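Local structure of uncharacterized protein (Bacteroides eggerthii DSM 20697, 4ECO) at residues 27-31 against 102-106; 96-100 against 228-234; 487-493 against 512-518. The protein is of unknown function but is built as a leucine-rich repeat solenoid, a fold that commonly serves protein binding. All blocks are in the same frame, centred on the assembly; numbering follows the deposited sequence.

Contact 1 (27-31 against 102-106); sequences EYIKD and GQLTE
Gln103 lays its carboxamide against the first turn of helix 27-41, with CD and NE2 over CB of Lys30, and joins that helix to the loop between strands 96-97 and 109-111 near the N-terminal end of the leucine-rich repeat solenoid. Its CG stands anti to the backbone N (chi1 173°) and the chain then bends at chi2, which carries the amide in among Glu27, Lys30 and Asp31. Both hydrogens of NE2 are used. One goes to Glu27 OE1 at 2.8 Å from Gln103 NE2, nearly straight at 167°; the other goes to Asp31 OD1 at 3.0 Å from the same nitrogen. Each carboxylate oxygen lies close to the amide plane, so the pair should hold the amide against rotation. Lys30 NZ supplies the third bond, meeting Gln103 OE1 at 3.0 Å from above the plane of the carbonyl, 35° out of it. The same ammonium makes a salt bridge to Glu27, one turn earlier on the helix, and Glu27 OE1 therefore accepts from both Lys30 NZ and Gln103 NE2. This leaves the neutral amide bonded to two acids and one base, a polarity consistent with the orientation modelled for its O and N. Asp31 has further partners in Arg82, through a salt bridge, and in the backbone N of Val83. Beside the polar group, Leu104, the centre of an inverse gamma turn, rests CD2 3.7 Å from Asp31 CB. A water completes the join, donating to Asp31 OD2 at 2.7 Å and accepting from the backbone N of Glu106.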
ATOM      1  N   GLU A  27      11.773  25.018 -36.247  1.00 67.98           N
ATOM      2  CA  GLU A  27      10.909  24.068 -35.531  1.00 64.64           C
ATOM      3  C   GLU A  27      10.650  24.464 -34.092  1.00 64.86           C
ATOM      4  O   GLU A  27       9.501  24.384 -33.652  1.00 62.50           O
ATOM      5  CB  GLU A  27      11.473  22.639 -35.570  1.00 65.76           C
ATOM      6  CG  GLU A  27      11.256  21.925 -36.900  1.00 70.56           C
ATOM      7  CD  GLU A  27       9.830  21.850 -37.421  1.00 77.56           C
ATOM      8  OE1 GLU A  27       8.903  21.621 -36.607  1.00 47.46           O
ATOM      9  OE2 GLU A  27       9.643  22.023 -38.648  1.00 72.54           O
ATOM     10  N   TYR A  28      11.675  24.934 -33.373  1.00 61.66           N
ATOM     11  CA  TYR A  28      11.488  25.323 -31.978  1.00 60.39           C
ATOM     12  C   TYR A  28      10.490  26.514 -31.886  1.00 62.97           C
ATOM     13  O   TYR A  28       9.678  26.546 -30.966  1.00 62.24           O
ATOM     14  CB  TYR A  28      12.835  25.628 -31.309  1.00 62.63           C
ATOM     15  CG  TYR A  28      13.434  26.971 -31.649  1.00 65.80           C
ATOM     16  CD1 TYR A  28      14.151  27.158 -32.825  1.00 68.52           C
ATOM     17  CD2 TYR A  28      13.312  28.050 -30.776  1.00 66.76           C
ATOM     18  CE1 TYR A  28      14.702  28.398 -33.144  1.00 68.81           C
ATOM     19  CE2 TYR A  28      13.877  29.286 -31.075  1.00 69.13           C
ATOM     20  CZ  TYR A  28      14.566  29.459 -32.266  1.00 76.37           C
ATOM     21  OH  TYR A  28      15.121  30.682 -32.562  1.00 79.59           O
ATOM     22  N   ILE A  29      10.485  27.420 -32.885  1.00 58.81           N
ATOM     23  CA  ILE A  29       9.527  28.525 -32.967  1.00 57.24           C
ATOM     24  C   ILE A  29       8.093  27.941 -33.230  1.00 59.30           C
ATOM     25  O   ILE A  29       7.130  28.342 -32.561  1.00 57.27           O
ATOM     26  CB  ILE A  29       9.980  29.545 -34.055  1.00 61.19           C
ATOM     27  CG1 ILE A  29      11.331  30.236 -33.688  1.00 61.84           C
ATOM     28  CG2 ILE A  29       8.884  30.567 -34.412  1.00 61.36           C
ATOM     29  CD1 ILE A  29      11.342  31.281 -32.479  1.00 63.35           C
ATOM     30  N   LYS A  30       7.973  26.972 -34.170  1.00 55.77           N
ATOM     31  CA  LYS A  30       6.697  26.323 -34.502  1.00 55.08           C
ATOM     32  C   LYS A  30       6.075  25.675 -33.232  1.00 57.41           C
ATOM     33  O   LYS A  30       4.847  25.748 -33.044  1.00 56.19           O
ATOM     34  CB  LYS A  30       6.890  25.295 -35.634  1.00 58.31           C
ATOM     35  CG  LYS A  30       7.221  25.950 -36.999  1.00 73.97           C
ATOM     36  CD  LYS A  30       7.867  25.023 -38.059  1.00 87.18           C
ATOM     37  CE  LYS A  30       6.910  24.131 -38.843  1.00101.94           C
ATOM     38  NZ  LYS A  30       6.717  22.773 -38.241  1.00107.57           N
ATOM     39  N   ASP A  31       6.953  25.129 -32.334  1.00 51.21           N
ATOM     40  CA  ASP A  31       6.596  24.507 -31.055  1.00 48.75           C
ATOM     41  C   ASP A  31       5.962  25.480 -30.110  1.00 51.40           C
ATOM     42  O   ASP A  31       5.074  25.112 -29.346  1.00 49.40           O
ATOM     43  CB  ASP A  31       7.845  23.926 -30.353  1.00 50.05           C
ATOM     44  CG  ASP A  31       8.339  22.563 -30.815  1.00 54.54           C
ATOM     45  OD1 ASP A  31       7.817  22.048 -31.845  1.00 54.52           O
ATOM     46  OD2 ASP A  31       9.269  22.025 -30.171  1.00 54.49           O
ATOM     47  N   GLY A 102       0.451  17.903 -31.731  1.00 44.39           N
ATOM     48  CA  GLY A 102       1.222  17.075 -32.663  1.00 45.15           C
ATOM     49  C   GLY A 102       2.499  17.691 -33.213  1.00 49.67           C
ATOM     50  O   GLY A 102       3.340  16.982 -33.762  1.00 49.07           O
ATOM     51  N   GLN A 103       2.668  19.005 -33.045  1.00 47.00           N
ATOM     52  CA  GLN A 103       3.849  19.760 -33.462  1.00 47.96           C
ATOM     53  C   GLN A 103       5.053  19.435 -32.563  1.00 52.67           C
ATOM     54  O   GLN A 103       6.193  19.368 -33.048  1.00 54.88           O
ATOM     55  CB  GLN A 103       3.535  21.284 -33.436  1.00 48.87           C
ATOM     56  CG  GLN A 103       4.712  22.231 -33.686  1.00 56.69           C
ATOM     57  CD  GLN A 103       5.563  21.895 -34.888  1.00 69.31           C
ATOM     58  OE1 GLN A 103       5.074  21.564 -35.982  1.00 63.61           O
ATOM     59  NE2 GLN A 103       6.863  21.972 -34.689  1.00 56.91           N
ATOM     60  N   LEU A 104       4.789  19.237 -31.262  1.00 46.64           N
ATOM     61  CA  LEU A 104       5.778  18.993 -30.217  1.00 45.51           C
ATOM     62  C   LEU A 104       6.296  17.577 -30.304  1.00 50.09           C
ATOM     63  O   LEU A 104       6.094  16.795 -29.379  1.00 48.59           O
ATOM     64  CB  LEU A 104       5.137  19.246 -28.828  1.00 43.75           C
ATOM     65  CG  LEU A 104       4.381  20.550 -28.604  1.00 45.55           C
ATOM     66  CD1 LEU A 104       3.943  20.651 -27.176  1.00 43.98           C
ATOM     67  CD2 LEU A 104       5.229  21.740 -28.954  1.00 45.67           C
ATOM     68  N   THR A 105       6.968  17.241 -31.418  1.00 47.60           N
ATOM     69  CA  THR A 105       7.445  15.881 -31.701  1.00 46.98           C
ATOM     70  C   THR A 105       8.664  15.457 -30.845  1.00 49.48           C
ATOM     71  O   THR A 105       8.987  14.263 -30.802  1.00 49.97           O
ATOM     72  CB  THR A 105       7.773  15.754 -33.180  1.00 50.80           C
ATOM     73  OG1 THR A 105       8.656  16.815 -33.581  1.00 53.79           O
ATOM     74  CG2 THR A 105       6.518  15.712 -34.038  1.00 39.41           C
ATOM     75  N   GLU A 106       9.294  16.396 -30.134  1.00 44.96           N
ATOM     76  CA  GLU A 106      10.456  16.066 -29.306  1.00 44.99           C
ATOM     77  C   GLU A 106      10.029  15.729 -27.899  1.00 50.15           C
ATOM     78  O   GLU A 106      10.884  15.413 -27.056  1.00 49.21           O
ATOM     79  CB  GLU A 106      11.501  17.207 -29.292  1.00 46.39           C
ATOM     80  CG  GLU A 106      12.119  17.481 -30.654  1.00 54.47           C
ATOM     81  CD  GLU A 106      12.528  16.259 -31.460  1.00 70.27           C
ATOM     82  OE1 GLU A 106      13.249  15.401 -30.901  1.00 40.00           O
ATOM     83  OE2 GLU A 106      12.128  16.158 -32.645  1.00 69.86           O
TER
HETATM   84  O   HOH W   1       8.927  19.522 -29.238  1.00 44.94           O

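Contact 2 (96-100 against 228-234); sequences RVPDA and ENENSEY
Arg96 and Glu228 form the charged part of this contact, which ties the end of strand 96-97 to the loop leading into helix 233-238 in the N-terminal part of the repeat solenoid. The guanidinium grips side-on. Arg96 NE meets the anti lone pair of Glu228 OE2 at 2.7 Å and 173°, while Arg96 NH2 reaches the backbone Glu228 O at 2.6 Å, on a lone pair in the carbonyl plane. Both acceptors lie in the guanidinium plane, although the carboxylate itself is turned 67° from it. With an alanine here, the Glu228 carboxylate is likely to lose its charged mate, its backbone O this donor, and Phe197 its cation-pi partner.

Backbone-to-carboxylate bonds make a second group, centred on Asp99. Asp99 OD1 accepts from Glu228 N at 2.6 Å and Asp99 OD2 from Asn229 N at 3.0 Å, each through a syn lone pair, so two successive amides are held by one carboxylate. Ser199 OG also bonds to OD1. A water bridges Asp99 N and Glu228 OE1. Ser232, closing a type I turn from Asn229, caps the helix through its bond to Ala235 N.

The apolar part is a CH-pi contact: Ala100 CA sits 3.5 Å from the centroid of the Tyr234 ring and only 7° off its normal, over the face.

With Asp99 OD2 and Glu228 OE1 4.6 Å apart, the two acids would be expected to repel; the amides on Asp99, the guanidinium on Glu228 and the shared water would probably ease the repulsion.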
ATOM      1  N   ARG A  96     -10.482  22.023 -24.710  1.00 44.62           N
ATOM      2  CA  ARG A  96     -10.164  20.897 -25.590  1.00 44.64           C
ATOM      3  C   ARG A  96      -8.701  20.970 -26.027  1.00 48.27           C
ATOM      4  O   ARG A  96      -8.262  22.038 -26.444  1.00 49.26           O
ATOM      5  CB  ARG A  96     -11.111  20.921 -26.807  1.00 43.01           C
ATOM      6  CG  ARG A  96     -12.597  20.714 -26.440  1.00 48.12           C
ATOM      7  CD  ARG A  96     -13.569  21.151 -27.535  1.00 47.06           C
ATOM      8  NE  ARG A  96     -13.231  20.605 -28.855  1.00 39.10           N
ATOM      9  CZ  ARG A  96     -13.744  19.492 -29.369  1.00 50.91           C
ATOM     10  NH1 ARG A  96     -14.657  18.801 -28.696  1.00 37.73           N
ATOM     11  NH2 ARG A  96     -13.360  19.069 -30.568  1.00 36.41           N
ATOM     12  N   VAL A  97      -7.931  19.864 -25.880  1.00 42.37           N
ATOM     13  CA  VAL A  97      -6.504  19.817 -26.258  1.00 40.00           C
ATOM     14  C   VAL A  97      -6.465  19.820 -27.780  1.00 44.70           C
ATOM     15  O   VAL A  97      -7.031  18.917 -28.399  1.00 46.05           O
ATOM     16  CB  VAL A  97      -5.749  18.636 -25.602  1.00 41.48           C
ATOM     17  CG1 VAL A  97      -4.291  18.613 -26.031  1.00 41.08           C
ATOM     18  CG2 VAL A  97      -5.851  18.712 -24.078  1.00 39.11           C
ATOM     19  N   PRO A  98      -5.938  20.913 -28.390  1.00 41.70           N
ATOM     20  CA  PRO A  98      -6.021  21.048 -29.855  1.00 41.45           C
ATOM     21  C   PRO A  98      -5.026  20.172 -30.596  1.00 46.00           C
ATOM     22  O   PRO A  98      -4.100  19.645 -29.994  1.00 45.19           O
ATOM     23  CB  PRO A  98      -5.732  22.538 -30.085  1.00 43.68           C
ATOM     24  CG  PRO A  98      -4.894  22.960 -28.952  1.00 47.96           C
ATOM     25  CD  PRO A  98      -5.246  22.079 -27.777  1.00 43.08           C
ATOM     26  N   ASP A  99      -5.207  20.064 -31.925  1.00 44.45           N
ATOM     27  CA  ASP A  99      -4.386  19.262 -32.827  1.00 45.28           C
ATOM     28  C   ASP A  99      -2.965  19.798 -32.907  1.00 48.88           C
ATOM     29  O   ASP A  99      -2.078  19.091 -33.389  1.00 50.41           O
ATOM     30  CB  ASP A  99      -5.027  19.219 -34.231  1.00 49.09           C
ATOM     31  CG  ASP A  99      -6.486  18.803 -34.208  1.00 60.65           C
ATOM     32  OD1 ASP A  99      -6.799  17.744 -33.613  1.00 59.92           O
ATOM     33  OD2 ASP A  99      -7.319  19.568 -34.704  1.00 68.44           O
ATOM     34  N   ALA A 100      -2.747  21.028 -32.405  1.00 44.38           N
ATOM     35  CA  ALA A 100      -1.454  21.718 -32.347  1.00 44.81           C
ATOM     36  C   ALA A 100      -0.423  20.923 -31.500  1.00 50.08           C
ATOM     37  O   ALA A 100       0.788  21.078 -31.699  1.00 51.22           O
ATOM     38  CB  ALA A 100      -1.636  23.121 -31.766  1.00 44.60           C
ATOM     39  N   GLU A 228      -9.314  17.454 -32.889  1.00 52.01           N
ATOM     40  CA  GLU A 228     -10.004  18.438 -32.068  1.00 51.91           C
ATOM     41  C   GLU A 228     -10.831  19.289 -33.008  1.00 60.43           C
ATOM     42  O   GLU A 228     -12.002  19.547 -32.752  1.00 61.87           O
ATOM     43  CB  GLU A 228      -8.996  19.244 -31.244  1.00 52.12           C
ATOM     44  CG  GLU A 228      -9.627  20.157 -30.214  1.00 57.89           C
ATOM     45  CD  GLU A 228     -10.165  21.472 -30.741  1.00 69.91           C
ATOM     46  OE1 GLU A 228      -9.496  22.117 -31.587  1.00 59.28           O
ATOM     47  OE2 GLU A 228     -11.263  21.862 -30.284  1.00 57.01           O
ATOM     48  N   ASN A 229     -10.224  19.637 -34.147  1.00 58.44           N
ATOM     49  CA  ASN A 229     -10.817  20.378 -35.247  1.00 59.17           C
ATOM     50  C   ASN A 229     -10.162  19.878 -36.544  1.00 63.64           C
ATOM     51  O   ASN A 229      -9.021  20.238 -36.843  1.00 64.06           O
ATOM     52  CB  ASN A 229     -10.640  21.884 -35.026  1.00 61.21           C
ATOM     53  CG  ASN A 229     -10.911  22.764 -36.224  1.00 86.40           C
ATOM     54  OD1 ASN A 229     -11.721  22.452 -37.111  1.00 77.30           O
ATOM     55  ND2 ASN A 229     -10.233  23.906 -36.257  1.00 83.05           N
ATOM     56  N   GLU A 230     -10.887  19.046 -37.309  1.00 60.16           N
ATOM     57  CA  GLU A 230     -10.395  18.459 -38.557  1.00 61.13           C
ATOM     58  C   GLU A 230     -10.056  19.512 -39.645  1.00 65.28           C
ATOM     59  O   GLU A 230      -9.366  19.161 -40.606  1.00 65.87           O
ATOM     60  CB  GLU A 230     -11.395  17.443 -39.127  1.00 63.53           C
ATOM     61  CG  GLU A 230     -12.764  18.004 -39.461  1.00 76.48           C
ATOM     62  CD  GLU A 230     -13.653  17.058 -40.241  1.00109.65           C
ATOM     63  OE1 GLU A 230     -13.121  16.230 -41.020  1.00111.61           O
ATOM     64  OE2 GLU A 230     -14.893  17.182 -40.107  1.00104.31           O
ATOM     65  N   ASN A 231     -10.494  20.787 -39.480  1.00 60.85           N
ATOM     66  CA  ASN A 231     -10.225  21.854 -40.452  1.00 61.44           C
ATOM     67  C   ASN A 231      -9.035  22.759 -40.045  1.00 64.08           C
ATOM     68  O   ASN A 231      -8.803  23.787 -40.699  1.00 64.98           O
ATOM     69  CB  ASN A 231     -11.472  22.702 -40.675  1.00 61.22           C
ATOM     70  CG  ASN A 231     -12.563  21.957 -41.406  1.00 76.45           C
ATOM     71  OD1 ASN A 231     -12.337  21.263 -42.419  1.00 59.52           O
ATOM     72  ND2 ASN A 231     -13.776  22.083 -40.896  1.00 71.87           N
ATOM     73  N   SER A 232      -8.265  22.361 -39.006  1.00 56.82           N
ATOM     74  CA  SER A 232      -7.077  23.092 -38.563  1.00 54.93           C
ATOM     75  C   SER A 232      -5.904  22.809 -39.492  1.00 58.05           C
ATOM     76  O   SER A 232      -5.880  21.774 -40.157  1.00 55.57           O
ATOM     77  CB  SER A 232      -6.715  22.722 -37.125  1.00 56.48           C
ATOM     78  OG  SER A 232      -6.281  21.381 -36.976  1.00 61.32           O
ATOM     79  N   GLU A 233      -4.907  23.712 -39.505  1.00 57.72           N
ATOM     80  CA  GLU A 233      -3.707  23.574 -40.338  1.00 59.51           C
ATOM     81  C   GLU A 233      -2.967  22.282 -39.991  1.00 60.98           C
ATOM     82  O   GLU A 233      -2.494  21.579 -40.889  1.00 60.27           O
ATOM     83  CB  GLU A 233      -2.779  24.800 -40.186  1.00 61.83           C
ATOM     84  CG  GLU A 233      -3.033  25.901 -41.221  1.00 78.17           C
ATOM     85  CD  GLU A 233      -2.013  27.029 -41.305  1.00109.40           C
ATOM     86  OE1 GLU A 233      -0.874  26.855 -40.810  1.00114.14           O
ATOM     87  OE2 GLU A 233      -2.343  28.079 -41.904  1.00102.73           O
ATOM     88  N   TYR A 234      -2.932  21.955 -38.676  1.00 55.65           N
ATOM     89  CA  TYR A 234      -2.301  20.771 -38.117  1.00 54.10           C
ATOM     90  C   TYR A 234      -3.029  19.503 -38.590  1.00 58.54           C
ATOM     91  O   TYR A 234      -2.398  18.674 -39.257  1.00 58.37           O
ATOM     92  CB  TYR A 234      -2.262  20.843 -36.577  1.00 52.99           C
ATOM     93  CG  TYR A 234      -1.548  22.064 -36.037  1.00 52.84           C
ATOM     94  CD1 TYR A 234      -0.156  22.105 -35.951  1.00 54.60           C
ATOM     95  CD2 TYR A 234      -2.263  23.170 -35.587  1.00 52.34           C
ATOM     96  CE1 TYR A 234       0.507  23.229 -35.452  1.00 54.11           C
ATOM     97  CE2 TYR A 234      -1.611  24.307 -35.108  1.00 52.64           C
ATOM     98  CZ  TYR A 234      -0.227  24.327 -35.027  1.00 55.14           C
ATOM     99  OH  TYR A 234       0.406  25.439 -34.535  1.00 49.59           O
TER
HETATM  100  O   HOH W   2      -7.258  21.699 -32.988  1.00 44.69           O

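Contact 3 (487-493 against 512-518); sequences TYLLTSI and LPYLVGI
Ile493 and Leu512 meet tip to tip inside the leucine-rich repeat solenoid, their CD1 atoms 3.7 Å apart. Leu515 CD1 comes in across the isoleucine at about a right angle and fills the angle beside that meeting, 3.9 Å from Ile493 CD1. The other branch of Leu512, CD2, lies alongside Leu490 CD2 and against Thr487 O, so this one leucine fits between two inward side chains of 487-493, Leu490 and Ile493. Leu490, with CG anti to its N (chi1 -166°), points the same way as Leu512. On the outer side, Pro513 CG packs on Tyr488 CB, and the edge of the Tyr514 ring receives Tyr488 O in its plane. A water links the two segments, donating to Tyr488 O and Leu490 O and accepting from Tyr514 N.

The backbones join in parallel register, Ser492 with Gly517 and Ile493 with Ile518. Thr491 O accepts from both Val516 N and Gly517 N, at 2.8 and 3.0 Å, and Ile493 N returns a bond to Gly517 O. Strand 492-494 also bonds to strand 461-463 through its backbone, Ser492 with Ile462, and so lies between it and 517-519, with Ser492 and Val516 touching helix 160-168 and Leu490 reaching Phe453 of helix 451-454.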
ATOM      1  N   THR A 487      11.355 -21.845  15.320  1.00 49.85           N
ATOM      2  CA  THR A 487      10.564 -21.225  16.401  1.00 48.88           C
ATOM      3  C   THR A 487      11.434 -20.346  17.339  1.00 52.76           C
ATOM      4  O   THR A 487      10.894 -19.457  17.997  1.00 52.42           O
ATOM      5  CB  THR A 487       9.787 -22.262  17.213  1.00 57.43           C
ATOM      6  OG1 THR A 487      10.626 -23.374  17.466  1.00 66.40           O
ATOM      7  CG2 THR A 487       8.564 -22.748  16.498  1.00 59.27           C
ATOM      8  N   TYR A 488      12.761 -20.539  17.339  1.00 50.00           N
ATOM      9  CA  TYR A 488      13.702 -19.767  18.151  1.00 49.99           C
ATOM     10  C   TYR A 488      13.714 -18.298  17.700  1.00 51.67           C
ATOM     11  O   TYR A 488      14.087 -17.431  18.489  1.00 52.61           O
ATOM     12  CB  TYR A 488      15.125 -20.375  18.087  1.00 53.27           C
ATOM     13  CG  TYR A 488      15.852 -20.160  16.770  1.00 55.78           C
ATOM     14  CD1 TYR A 488      15.659 -21.020  15.693  1.00 57.88           C
ATOM     15  CD2 TYR A 488      16.740 -19.100  16.605  1.00 56.62           C
ATOM     16  CE1 TYR A 488      16.301 -20.808  14.475  1.00 58.68           C
ATOM     17  CE2 TYR A 488      17.392 -18.881  15.391  1.00 57.90           C
ATOM     18  CZ  TYR A 488      17.172 -19.739  14.332  1.00 65.99           C
ATOM     19  OH  TYR A 488      17.802 -19.511  13.134  1.00 67.79           O
ATOM     20  N   LEU A 489      13.292 -18.027  16.448  1.00 44.72           N
ATOM     21  CA  LEU A 489      13.186 -16.685  15.857  1.00 42.91           C
ATOM     22  C   LEU A 489      12.019 -15.853  16.388  1.00 44.25           C
ATOM     23  O   LEU A 489      12.063 -14.636  16.260  1.00 44.76           O
ATOM     24  CB  LEU A 489      13.018 -16.775  14.329  1.00 42.94           C
ATOM     25  CG  LEU A 489      14.166 -17.369  13.517  1.00 48.02           C
ATOM     26  CD1 LEU A 489      13.714 -17.672  12.126  1.00 48.44           C
ATOM     27  CD2 LEU A 489      15.352 -16.419  13.463  1.00 46.46           C
ATOM     28  N   LEU A 490      10.959 -16.488  16.919  1.00 38.99           N
ATOM     29  CA  LEU A 490       9.749 -15.801  17.383  1.00 36.57           C
ATOM     30  C   LEU A 490      10.038 -14.926  18.601  1.00 40.53           C
ATOM     31  O   LEU A 490      10.237 -15.439  19.710  1.00 40.94           O
ATOM     32  CB  LEU A 490       8.635 -16.825  17.701  1.00 35.81           C
ATOM     33  CG  LEU A 490       7.223 -16.253  17.878  1.00 37.12           C
ATOM     34  CD1 LEU A 490       6.692 -15.680  16.556  1.00 36.23           C
ATOM     35  CD2 LEU A 490       6.289 -17.315  18.401  1.00 34.68           C
ATOM     36  N   THR A 491      10.036 -13.606  18.390  1.00 36.58           N
ATOM     37  CA  THR A 491      10.327 -12.629  19.444  1.00 37.11           C
ATOM     38  C   THR A 491       9.089 -11.749  19.803  1.00 41.37           C
ATOM     39  O   THR A 491       9.131 -11.072  20.829  1.00 41.02           O
ATOM     40  CB  THR A 491      11.528 -11.751  19.045  1.00 44.18           C
ATOM     41  OG1 THR A 491      11.227 -11.049  17.834  1.00 41.71           O
ATOM     42  CG2 THR A 491      12.823 -12.572  18.883  1.00 41.08           C
ATOM     43  N   SER A 492       7.997 -11.775  19.004  1.00 38.58           N
ATOM     44  CA  SER A 492       6.796 -10.970  19.299  1.00 37.52           C
ATOM     45  C   SER A 492       5.523 -11.784  19.102  1.00 41.83           C
ATOM     46  O   SER A 492       5.342 -12.400  18.060  1.00 41.83           O
ATOM     47  CB  SER A 492       6.738  -9.699  18.448  1.00 38.20           C
ATOM     48  OG  SER A 492       7.835  -8.831  18.688  1.00 41.27           O
ATOM     49  N   ILE A 493       4.655 -11.816  20.130  1.00 38.22           N
ATOM     50  CA  ILE A 493       3.387 -12.527  20.097  1.00 37.52           C
ATOM     51  C   ILE A 493       2.266 -11.603  20.601  1.00 41.77           C
ATOM     52  O   ILE A 493       2.261 -11.224  21.771  1.00 42.50           O
ATOM     53  CB  ILE A 493       3.431 -13.854  20.896  1.00 41.31           C
ATOM     54  CG1 ILE A 493       4.717 -14.695  20.592  1.00 42.26           C
ATOM     55  CG2 ILE A 493       2.157 -14.661  20.640  1.00 41.44           C
ATOM     56  CD1 ILE A 493       4.866 -15.980  21.426  1.00 44.12           C
ATOM     57  N   LEU A 512      10.940 -20.991  23.028  1.00 45.07           N
ATOM     58  CA  LEU A 512      11.011 -19.549  22.711  1.00 41.67           C
ATOM     59  C   LEU A 512      12.170 -18.857  23.477  1.00 47.34           C
ATOM     60  O   LEU A 512      11.911 -18.023  24.361  1.00 47.52           O
ATOM     61  CB  LEU A 512       9.677 -18.858  23.074  1.00 39.49           C
ATOM     62  CG  LEU A 512       8.403 -19.282  22.388  1.00 41.14           C
ATOM     63  CD1 LEU A 512       7.264 -18.432  22.867  1.00 39.25           C
ATOM     64  CD2 LEU A 512       8.522 -19.196  20.881  1.00 39.95           C
ATOM     65  N   PRO A 513      13.453 -19.191  23.193  1.00 45.39           N
ATOM     66  CA  PRO A 513      14.556 -18.605  23.985  1.00 45.76           C
ATOM     67  C   PRO A 513      14.801 -17.112  23.788  1.00 50.09           C
ATOM     68  O   PRO A 513      15.514 -16.527  24.600  1.00 51.04           O
ATOM     69  CB  PRO A 513      15.785 -19.371  23.488  1.00 48.02           C
ATOM     70  CG  PRO A 513      15.423 -19.846  22.149  1.00 51.42           C
ATOM     71  CD  PRO A 513      13.979 -20.171  22.221  1.00 46.72           C
ATOM     72  N   TYR A 514      14.249 -16.507  22.725  1.00 46.71           N
ATOM     73  CA  TYR A 514      14.525 -15.113  22.421  1.00 46.35           C
ATOM     74  C   TYR A 514      13.265 -14.218  22.441  1.00 48.88           C
ATOM     75  O   TYR A 514      13.327 -13.095  21.935  1.00 47.38           O
ATOM     76  CB  TYR A 514      15.219 -15.027  21.055  1.00 48.31           C
ATOM     77  CG  TYR A 514      16.530 -15.772  21.057  1.00 52.40           C
ATOM     78  CD1 TYR A 514      17.631 -15.281  21.752  1.00 55.49           C
ATOM     79  CD2 TYR A 514      16.656 -16.997  20.418  1.00 53.97           C
ATOM     80  CE1 TYR A 514      18.833 -15.983  21.788  1.00 58.02           C
ATOM     81  CE2 TYR A 514      17.849 -17.709  20.450  1.00 56.18           C
ATOM     82  CZ  TYR A 514      18.940 -17.198  21.132  1.00 66.63           C
ATOM     83  OH  TYR A 514      20.120 -17.910  21.177  1.00 72.66           O
ATOM     84  N   LEU A 515      12.171 -14.665  23.110  1.00 44.28           N
ATOM     85  CA  LEU A 515      10.941 -13.886  23.206  1.00 42.33           C
ATOM     86  C   LEU A 515      11.224 -12.480  23.779  1.00 44.82           C
ATOM     87  O   LEU A 515      11.949 -12.367  24.761  1.00 43.99           O
ATOM     88  CB  LEU A 515       9.903 -14.617  24.063  1.00 42.18           C
ATOM     89  CG  LEU A 515       8.511 -13.945  24.138  1.00 44.66           C
ATOM     90  CD1 LEU A 515       7.838 -13.912  22.784  1.00 42.98           C
ATOM     91  CD2 LEU A 515       7.637 -14.614  25.189  1.00 46.00           C
ATOM     92  N   VAL A 516      10.682 -11.418  23.140  1.00 40.10           N
ATOM     93  CA  VAL A 516      10.933 -10.043  23.579  1.00 39.56           C
ATOM     94  C   VAL A 516       9.621  -9.425  24.113  1.00 43.50           C
ATOM     95  O   VAL A 516       9.617  -8.810  25.185  1.00 43.55           O
ATOM     96  CB  VAL A 516      11.580  -9.202  22.435  1.00 42.32           C
ATOM     97  CG1 VAL A 516      11.566  -7.716  22.739  1.00 41.62           C
ATOM     98  CG2 VAL A 516      13.010  -9.654  22.176  1.00 42.42           C
ATOM     99  N   GLY A 517       8.532  -9.608  23.373  1.00 39.17           N
ATOM    100  CA  GLY A 517       7.235  -9.056  23.733  1.00 37.78           C
ATOM    101  C   GLY A 517       6.077 -10.001  23.561  1.00 40.05           C
ATOM    102  O   GLY A 517       5.985 -10.732  22.579  1.00 39.14           O
ATOM    103  N   ILE A 518       5.195  -9.986  24.535  1.00 36.25           N
ATOM    104  CA  ILE A 518       3.975 -10.760  24.512  1.00 35.70           C
ATOM    105  C   ILE A 518       2.841  -9.892  25.108  1.00 39.51           C
ATOM    106  O   ILE A 518       2.999  -9.277  26.173  1.00 36.89           O
ATOM    107  CB  ILE A 518       4.123 -12.143  25.199  1.00 38.91           C
ATOM    108  CG1 ILE A 518       2.846 -13.009  25.006  1.00 38.35           C
ATOM    109  CG2 ILE A 518       4.581 -12.046  26.652  1.00 38.63           C
ATOM    110  CD1 ILE A 518       3.077 -14.506  25.097  1.00 35.14           C
TER
HETATM  111  O   HOH W   3      12.221 -17.358  20.524  1.00 41.60           O

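How the contacts relate
Of the segments in contact, 27-31 on helix 27-41 comes first along the chain, and contact 1 closes a loop of 70 residues when 102-106 returns to it. Contact 2 opens within that loop, at 96-100, and closes beyond it at 228-234, so the two cross along the chain. They also touch, Gln103 CB lying 4.1 Å from Tyr234 CE1, and together they tie helix 27-41 to the loop after strand 96-97, and that strand's end to the start of helix 233-238. Contact 3 follows in series, closing a loop of only 18 residues between adjacent parallel strands. Its centre is about 64 Å from that of contact 1 and about 68 Å from that of contact 2, across the chain's centre.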